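Local coordinates for CghA (Chaetomium globosum, PDB 6KBC), which belongs to a family of two-domain, mostly beta-stranded proteins of the calycin clan and holds the ligand WK1 in a pocket between its domains, at residues Ser92-Val97 and Trp350-Ser355; Ser59-Val64 and Trp385-Glu390; Ala239-Phe244 and Tyr318-Val323. All coordinates share one frame; numbering follows the deposited sequence.

Interaction 1 (Ser92-Val97 and Trp350-Ser355). With WK1 ((2S)-3-[(2S,4E)-4-[[(1R,2S,4aR,6S,8R,8aS)-2-[(E)-but-2-en-2-yl]-6,8-dimethyl-1,2,4a,5,6,7,8,8a-octahydronaphthalen-1-yl]-oxidanyl-methylidene]-3,5-bis(oxidanylidene)pyrrolidin-2-yl]-2-methyl-2-oxidanyl-propanoic acid), chain B.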
# COMPACT_ATOMS: atom_id res chain seq x y z
N SER A 92 4.26 12.76 -9.80
CA SER A 92 3.02 12.38 -9.14
C SER A 92 1.88 12.93 -9.97
O SER A 92 1.79 14.14 -10.17
CB SER A 92 2.95 12.92 -7.71
OG SER A 92 3.98 12.36 -6.90
N GLN A 93 1.01 12.05 -10.43
CA GLN A 93 -0.19 12.48 -11.13
C GLN A 93 -1.29 11.48 -10.87
O GLN A 93 -1.03 10.29 -10.63
CB GLN A 93 0.05 12.63 -12.64
CG GLN A 93 0.83 13.85 -13.05
CD GLN A 93 0.84 14.03 -14.55
OE1 GLN A 93 -0.08 13.57 -15.23
NE2 GLN A 93 1.87 14.69 -15.07
N HIS A 94 -2.52 11.97 -10.92
CA HIS A 94 -3.70 11.13 -10.99
C HIS A 94 -4.16 11.04 -12.43
O HIS A 94 -4.21 12.05 -13.13
CB HIS A 94 -4.83 11.70 -10.13
CG HIS A 94 -4.53 11.72 -8.67
ND1 HIS A 94 -5.39 12.27 -7.74
CD2 HIS A 94 -3.47 11.25 -7.97
CE1 HIS A 94 -4.86 12.14 -6.53
NE2 HIS A 94 -3.70 11.52 -6.64
N LEU A 95 -4.48 9.83 -12.86
CA LEU A 95 -5.22 9.61 -14.10
C LEU A 95 -6.67 9.42 -13.69
O LEU A 95 -7.06 8.36 -13.21
CB LEU A 95 -4.69 8.39 -14.85
CG LEU A 95 -3.20 8.40 -15.15
CD1 LEU A 95 -2.82 7.13 -15.91
CD2 LEU A 95 -2.84 9.64 -15.93
N VAL A 96 -7.46 10.47 -13.83
CA VAL A 96 -8.88 10.42 -13.53
C VAL A 96 -9.62 10.00 -14.80
O VAL A 96 -9.46 10.64 -15.85
CB VAL A 96 -9.39 11.77 -13.01
CG1 VAL A 96 -10.84 11.65 -12.54
CG2 VAL A 96 -8.48 12.28 -11.89
N VAL A 97 -10.41 8.94 -14.71
CA VAL A 97 -11.04 8.35 -15.88
C VAL A 97 -12.53 8.18 -15.61
O VAL A 97 -12.97 8.10 -14.45
CB VAL A 97 -10.39 6.99 -16.26
CG1 VAL A 97 -8.92 7.19 -16.59
CG2 VAL A 97 -10.58 5.98 -15.14
N TRP A 350 6.76 12.23 -2.08
CA TRP A 350 5.63 13.12 -2.24
C TRP A 350 5.33 13.75 -0.90
O TRP A 350 5.76 13.26 0.15
CB TRP A 350 4.40 12.38 -2.82
CG TRP A 350 3.70 11.45 -1.87
CD1 TRP A 350 2.80 11.78 -0.88
CD2 TRP A 350 3.81 10.03 -1.85
NE1 TRP A 350 2.36 10.65 -0.24
CE2 TRP A 350 2.97 9.56 -0.81
CE3 TRP A 350 4.54 9.10 -2.60
CZ2 TRP A 350 2.84 8.21 -0.51
CZ3 TRP A 350 4.41 7.75 -2.30
CH2 TRP A 350 3.57 7.32 -1.26
N ALA A 351 4.62 14.87 -0.94
CA ALA A 351 4.22 15.58 0.27
C ALA A 351 3.06 16.47 -0.10
O ALA A 351 3.22 17.36 -0.94
CB ALA A 351 5.38 16.40 0.84
N LYS A 352 1.90 16.21 0.48
CA LYS A 352 0.76 17.06 0.21
C LYS A 352 -0.06 17.24 1.47
O LYS A 352 -0.13 16.34 2.32
CB LYS A 352 -0.11 16.46 -0.91
CG LYS A 352 -0.75 15.14 -0.57
CD LYS A 352 -1.61 14.66 -1.74
CE LYS A 352 -2.26 13.33 -1.40
NZ LYS A 352 -3.12 12.80 -2.50
N PRO A 353 -0.69 18.41 1.63
CA PRO A 353 -1.52 18.66 2.82
C PRO A 353 -2.75 17.78 2.83
O PRO A 353 -3.33 17.47 1.79
CB PRO A 353 -1.91 20.14 2.69
CG PRO A 353 -0.92 20.73 1.74
CD PRO A 353 -0.56 19.61 0.79
N THR A 354 -3.17 17.37 4.03
CA THR A 354 -4.46 16.71 4.21
C THR A 354 -5.41 17.58 5.03
O THR A 354 -6.43 17.08 5.51
CB THR A 354 -4.31 15.35 4.88
OG1 THR A 354 -3.64 15.51 6.13
CG2 THR A 354 -3.53 14.34 3.97
N SER A 355 -5.05 18.83 5.25
CA SER A 355 -5.89 19.80 5.93
C SER A 355 -5.39 21.17 5.52
O SER A 355 -4.33 21.31 4.91
CB SER A 355 -5.81 19.64 7.44
OG SER A 355 -4.54 20.07 7.89
O WK1 B . -2.40 11.34 -4.44
C17 WK1 B . -1.59 10.46 -4.31
O1 WK1 B . -0.80 10.17 -5.17
C19 WK1 B . -1.53 9.69 -3.05
O2 WK1 B . -2.38 10.18 -2.08
C18 WK1 B . -0.15 9.80 -2.48
C20 WK1 B . -1.95 8.30 -3.47
C22 WK1 B . -1.59 7.31 -2.44
N WK1 B . -1.77 5.90 -2.76
C21 WK1 B . -2.36 5.29 -1.74
O5 WK1 B . -2.62 4.00 -1.75
C23 WK1 B . -2.23 7.41 -1.15
O4 WK1 B . -2.34 8.51 -0.43
C24 WK1 B . -2.71 6.18 -0.63
C16 WK1 B . -3.36 5.95 0.66
O3 WK1 B . -3.50 6.96 1.43
C9 WK1 B . -3.69 4.59 1.10
C8 WK1 B . -2.32 4.15 1.70
C12 WK1 B . -1.04 4.55 1.00
C13 WK1 B . -0.42 3.76 0.15
C90 WK1 B . 0.83 4.19 -0.53
C14 WK1 B . -0.45 5.89 1.25
C7 WK1 B . -2.16 4.62 3.12
C6 WK1 B . -3.09 4.35 3.98
C3 WK1 B . -4.39 3.85 3.45
C4 WK1 B . -4.80 4.50 2.14
C5 WK1 B . -5.95 3.69 1.58
C11 WK1 B . -6.53 4.38 0.39
C2 WK1 B . -5.54 3.77 4.42
C1 WK1 B . -6.48 2.77 3.84
C10 WK1 B . -7.60 2.35 4.73
C WK1 B . -7.04 3.36 2.58
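H94 and K352 come from two different domains and hold the same carboxylate oxygen of WK1. Their nitrogens, H94 NE2 and K352 NZ, lie 4.4 Å apart, and ligand atom O binds both. No hydrogen bond joins the two segments directly, so the ligand makes the polar link between them. H94 NE2 donates to WK1 O at 2.6 Å, with an N-H...O angle of 160°. The oxygen lies in the ring plane, at the imidazole edge. The second ring nitrogen, H94 ND1, is hydrogen-bonded to R78 NH1, which probably helps fix the turn of the ring.

K352 NZ reaches WK1 O at 2.5 Å, a short bond. It also bonds to the ligand hydroxyl oxygen: NZ to WK1 O2 is 2.8 Å. One ammonium group thus spans the carboxylate and the neighbouring hydroxyl. The lysine leaves its backbone with CG between N and the carbonyl carbon (chi1 64°), then runs fully extended, which carries NZ across to the ligand.

W350 gives an apolar wall. Methyl C18 of WK1 sits over one indole face, 3.4 Å above the plane and shifted toward the rim. W350 NE1 bonds to N364 OD1, and N364 ND2 binds WK1, so N364 holds the ligand and probably also positions the indole. S92 OG makes a van der Waals touch with W350 CB at 4.1 Å. Its hydroxyl is hydrogen-bonded to N82, which, like S65, also binds WK1.

H94 lies on strand 90-96, which pairs antiparallel with strand 77-85 in the N-terminal domain. W350 and K352 lie on strand 348-353, which pairs antiparallel with strand 363-375 in the C-terminal domain.

Interaction 2 (Ser59-Val64 and Trp385-Glu390)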
# COMPACT_ATOMS: atom_id res chain seq x y z
N SER A 59 17.31 3.32 -5.67
CA SER A 59 17.58 4.28 -6.74
C SER A 59 16.34 4.68 -7.51
O SER A 59 16.38 5.62 -8.30
CB SER A 59 18.62 3.71 -7.71
OG SER A 59 18.11 2.55 -8.34
N ALA A 60 15.23 3.98 -7.29
CA ALA A 60 13.99 4.31 -7.96
C ALA A 60 12.85 3.65 -7.20
O ALA A 60 13.05 2.64 -6.53
CB ALA A 60 13.99 3.86 -9.43
N ALA A 61 11.68 4.24 -7.31
CA ALA A 61 10.51 3.71 -6.63
C ALA A 61 9.29 4.11 -7.44
O ALA A 61 9.27 5.17 -8.07
CB ALA A 61 10.39 4.23 -5.18
N PHE A 62 8.27 3.27 -7.39
CA PHE A 62 7.09 3.52 -8.19
C PHE A 62 5.91 2.90 -7.46
O PHE A 62 6.01 1.80 -6.94
CB PHE A 62 7.21 2.90 -9.60
CG PHE A 62 5.98 3.11 -10.45
CD1 PHE A 62 5.85 4.25 -11.21
CD2 PHE A 62 4.95 2.18 -10.45
CE1 PHE A 62 4.71 4.47 -11.97
CE2 PHE A 62 3.81 2.38 -11.21
CZ PHE A 62 3.69 3.53 -11.97
N THR A 63 4.79 3.60 -7.46
CA THR A 63 3.59 3.02 -6.88
C THR A 63 2.39 3.60 -7.61
O THR A 63 2.39 4.77 -8.00
CB THR A 63 3.51 3.26 -5.37
OG1 THR A 63 2.43 2.48 -4.82
CG2 THR A 63 3.29 4.74 -5.04
N VAL A 64 1.39 2.76 -7.81
CA VAL A 64 0.12 3.18 -8.37
C VAL A 64 -0.97 2.55 -7.52
O VAL A 64 -0.88 1.37 -7.14
CB VAL A 64 -0.00 2.77 -9.86
CG1 VAL A 64 0.22 1.27 -10.03
CG2 VAL A 64 -1.34 3.20 -10.42
N TRP A 385 16.39 -1.08 1.82
CA TRP A 385 15.67 0.04 1.27
C TRP A 385 14.19 -0.28 1.26
O TRP A 385 13.78 -1.45 1.24
CB TRP A 385 16.16 0.34 -0.15
CG TRP A 385 17.57 0.77 -0.12
CD1 TRP A 385 18.68 -0.01 -0.29
CD2 TRP A 385 18.02 2.07 0.18
NE1 TRP A 385 19.81 0.75 -0.13
CE2 TRP A 385 19.43 2.04 0.16
CE3 TRP A 385 17.37 3.28 0.47
CZ2 TRP A 385 20.21 3.17 0.41
CZ3 TRP A 385 18.14 4.40 0.70
CH2 TRP A 385 19.54 4.34 0.68
N GLY A 386 13.38 0.76 1.26
CA GLY A 386 11.95 0.55 1.24
C GLY A 386 11.25 1.85 0.97
O GLY A 386 11.87 2.86 0.64
N MET A 387 9.93 1.82 1.10
CA MET A 387 9.17 3.04 0.96
C MET A 387 8.22 3.12 2.13
O MET A 387 7.82 2.10 2.70
CB MET A 387 8.40 3.07 -0.36
CG MET A 387 7.46 1.92 -0.53
SD MET A 387 6.58 1.99 -2.10
CE MET A 387 7.94 1.75 -3.27
N THR A 388 7.87 4.35 2.51
CA THR A 388 6.82 4.56 3.48
C THR A 388 5.84 5.59 2.93
O THR A 388 6.21 6.49 2.17
CB THR A 388 7.33 5.04 4.87
OG1 THR A 388 7.98 6.31 4.74
CG2 THR A 388 8.30 4.03 5.50
N GLY A 389 4.58 5.41 3.30
CA GLY A 389 3.56 6.40 3.05
C GLY A 389 3.03 6.76 4.42
O GLY A 389 2.54 5.89 5.13
N GLU A 390 3.15 8.03 4.80
CA GLU A 390 2.92 8.47 6.17
C GLU A 390 1.82 9.52 6.11
O GLU A 390 2.07 10.64 5.68
CB GLU A 390 4.21 9.01 6.79
CG GLU A 390 5.37 8.03 6.58
CD GLU A 390 6.67 8.49 7.20
OE1 GLU A 390 7.68 7.80 6.99
OE2 GLU A 390 6.68 9.53 7.91
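M387 reaches over to A61 where two calycin-like beta domains pack against each other. A61 is on strand 60-69 of the N-terminal domain and M387 on strand 382-392 of the C-terminal domain. The strands share no hydrogen bonds here. They meet through side chains.

The CB atoms of A61 and M387 each point toward the other strand. M387 starts with CG between the backbone N and the carbonyl carbon (chi1 57°), then bends at its last torsion (chi3 66°). The bend lays the terminal methyl against the N-terminal strand. M387 CE touches A61 CB at 4.0 Å and lies 4.1 Å from F62 O. The methionine thus meets a methyl group and one carbonyl oxygen. F62 itself turns away and packs on I81 and A83 of its own domain. W349 touches A61, T63 and M387, and D52 also lies against T63 and M387. The M387 side chain is about 6 Å from WK1, so the contact lies near the ligand pocket.

T388 faces the other way, onto F367 and V369. Its OG1 donates to E390 OE1 at 2.7 Å, meeting the anti side of that oxygen, 23° out of the carboxylate plane.

Interaction 3 (Ala239-Phe244 and Tyr318-Val323)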
# COMPACT_ATOMS: atom_id res chain seq x y z
N ALA A 239 -9.59 7.90 10.99
CA ALA A 239 -8.18 7.76 11.35
C ALA A 239 -7.53 9.12 11.58
O ALA A 239 -7.93 10.13 11.00
CB ALA A 239 -7.40 7.02 10.24
N THR A 240 -6.50 9.13 12.44
CA THR A 240 -5.60 10.27 12.55
C THR A 240 -4.22 9.98 11.98
O THR A 240 -3.43 10.91 11.80
CB THR A 240 -5.44 10.73 14.01
OG1 THR A 240 -5.13 9.61 14.84
CG2 THR A 240 -6.74 11.39 14.51
N ASP A 241 -3.94 8.72 11.66
CA ASP A 241 -2.61 8.32 11.23
C ASP A 241 -2.72 7.06 10.39
O ASP A 241 -3.43 6.12 10.77
CB ASP A 241 -1.69 8.09 12.44
CG ASP A 241 -0.23 8.30 12.11
OD1 ASP A 241 0.30 7.57 11.25
OD2 ASP A 241 0.39 9.22 12.70
N ALA A 242 -2.03 7.04 9.26
CA ALA A 242 -1.94 5.84 8.44
C ALA A 242 -0.49 5.69 8.03
O ALA A 242 0.14 6.66 7.61
CB ALA A 242 -2.86 5.93 7.22
N LEU A 243 0.05 4.48 8.17
CA LEU A 243 1.43 4.21 7.79
C LEU A 243 1.46 3.02 6.85
O LEU A 243 1.12 1.90 7.25
CB LEU A 243 2.30 3.93 9.00
CG LEU A 243 3.70 3.41 8.63
CD1 LEU A 243 4.50 4.48 7.91
CD2 LEU A 243 4.43 2.94 9.88
N PHE A 244 1.88 3.26 5.61
CA PHE A 244 2.23 2.20 4.66
C PHE A 244 3.73 1.96 4.70
O PHE A 244 4.50 2.91 4.68
CB PHE A 244 1.82 2.56 3.23
CG PHE A 244 2.26 1.53 2.20
CD1 PHE A 244 1.46 0.43 1.92
CD2 PHE A 244 3.48 1.66 1.54
CE1 PHE A 244 1.86 -0.54 0.98
CE2 PHE A 244 3.89 0.70 0.59
CZ PHE A 244 3.08 -0.40 0.32
N TYR A 318 4.85 18.06 7.98
CA TYR A 318 3.50 18.42 8.38
C TYR A 318 3.31 18.23 9.87
O TYR A 318 4.07 18.81 10.65
CB TYR A 318 2.50 17.63 7.54
CG TYR A 318 2.60 17.99 6.08
CD1 TYR A 318 2.09 19.20 5.61
CD2 TYR A 318 3.21 17.13 5.16
CE1 TYR A 318 2.17 19.55 4.27
CE2 TYR A 318 3.30 17.47 3.81
CZ TYR A 318 2.78 18.69 3.38
OH TYR A 318 2.87 19.04 2.05
N ARG A 319 2.33 17.44 10.31
CA ARG A 319 2.05 17.39 11.74
C ARG A 319 3.25 16.85 12.52
O ARG A 319 3.70 17.47 13.50
CB ARG A 319 0.81 16.53 12.03
CG ARG A 319 0.44 16.57 13.51
CD ARG A 319 -0.60 15.53 13.86
NE ARG A 319 -0.06 14.17 13.72
CZ ARG A 319 -0.79 13.11 13.42
NH1 ARG A 319 -2.10 13.24 13.21
NH2 ARG A 319 -0.22 11.92 13.31
N ASP A 320 3.77 15.71 12.12
CA ASP A 320 4.85 15.04 12.82
C ASP A 320 6.15 15.33 12.10
O ASP A 320 6.29 15.01 10.91
CB ASP A 320 4.61 13.54 12.91
CG ASP A 320 3.27 13.22 13.50
OD1 ASP A 320 2.87 13.95 14.44
OD2 ASP A 320 2.63 12.25 13.05
N LYS A 321 7.11 15.87 12.82
CA LYS A 321 8.42 16.19 12.27
C LYS A 321 9.36 15.00 12.41
O LYS A 321 10.46 15.11 12.98
CB LYS A 321 8.96 17.43 12.99
CG LYS A 321 8.05 18.67 12.91
CD LYS A 321 7.48 18.89 11.52
CE LYS A 321 6.77 20.25 11.37
NZ LYS A 321 5.68 20.34 12.36
N ASN A 322 8.92 13.83 11.95
CA ASN A 322 9.69 12.62 12.18
C ASN A 322 10.74 12.40 11.10
O ASN A 322 10.59 12.80 9.95
CB ASN A 322 8.77 11.39 12.28
CG ASN A 322 7.98 11.14 11.00
OD1 ASN A 322 7.35 12.05 10.47
ND2 ASN A 322 8.01 9.89 10.52
N VAL A 323 11.85 11.76 11.50
CA VAL A 323 12.90 11.44 10.54
C VAL A 323 12.74 10.03 10.01
O VAL A 323 13.53 9.60 9.16
CB VAL A 323 14.28 11.63 11.20
CG1 VAL A 323 14.46 13.15 11.65
CG2 VAL A 323 14.45 10.71 12.38
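D241 OD2 is gripped by two cationic groups, R319 NH2 and the ammonium of K307. R319 NH2 lies 2.8 Å from D241 OD2, but the N-H...O angle is only 115°, so the hydrogen bond within this salt bridge is weak. The carboxylate and guanidinium planes are 40° apart. R319 NH1 makes a straighter bond to T240 O at 3.0 Å.

The arginine also holds its own neighbour side-on. R319 NE donates to D320 OD1 at 3.0 Å, and R319 NH2 to D320 OD2 at 2.9 Å. A bend in the arginine chain (chi3 67°) sets the NE/NH2 edge beside D320, while NH1 and the shared NH2 meet T240 and D241. Two acidic oxygens come close, D241 OD2 to D320 OD2 at 3.8 Å. R319 and K307 bond to both and probably offset their repulsion. D241 OD1 pairs with R258.

T240 and D241 form a classic beta bulge opposite V260. It lies on strand 239-249, where the chain turns a corner at T240. That strand is flanked by strands 252-261 and 382-392. The partner loop lies between strands 302-308 and 324-330. E392, on strand 382-392, accepts the backbone N-H groups of R319 and D320.

The three contacts are nested along the chain. Interaction 2 closes the longest loop, interaction 1 lies inside it, and interaction 3 lies inside interaction 1. Their centres are 15 to 17 Å apart. Interaction 3 lies within the C-terminal domain. Strands 239-249 and 382-392 are neighbours, with a probable hydrogen bond from F244 N to G389 O. N322 probably also bonds E390. The W350 ring packs on T63 and G389, and the Y318 hydroxyl touches the backbone at A351 and K352. Interactions 1 and 2 tie the two domains together around the WK1 pocket, while A242 and F244 of interaction 3 line it from the C-terminal domain.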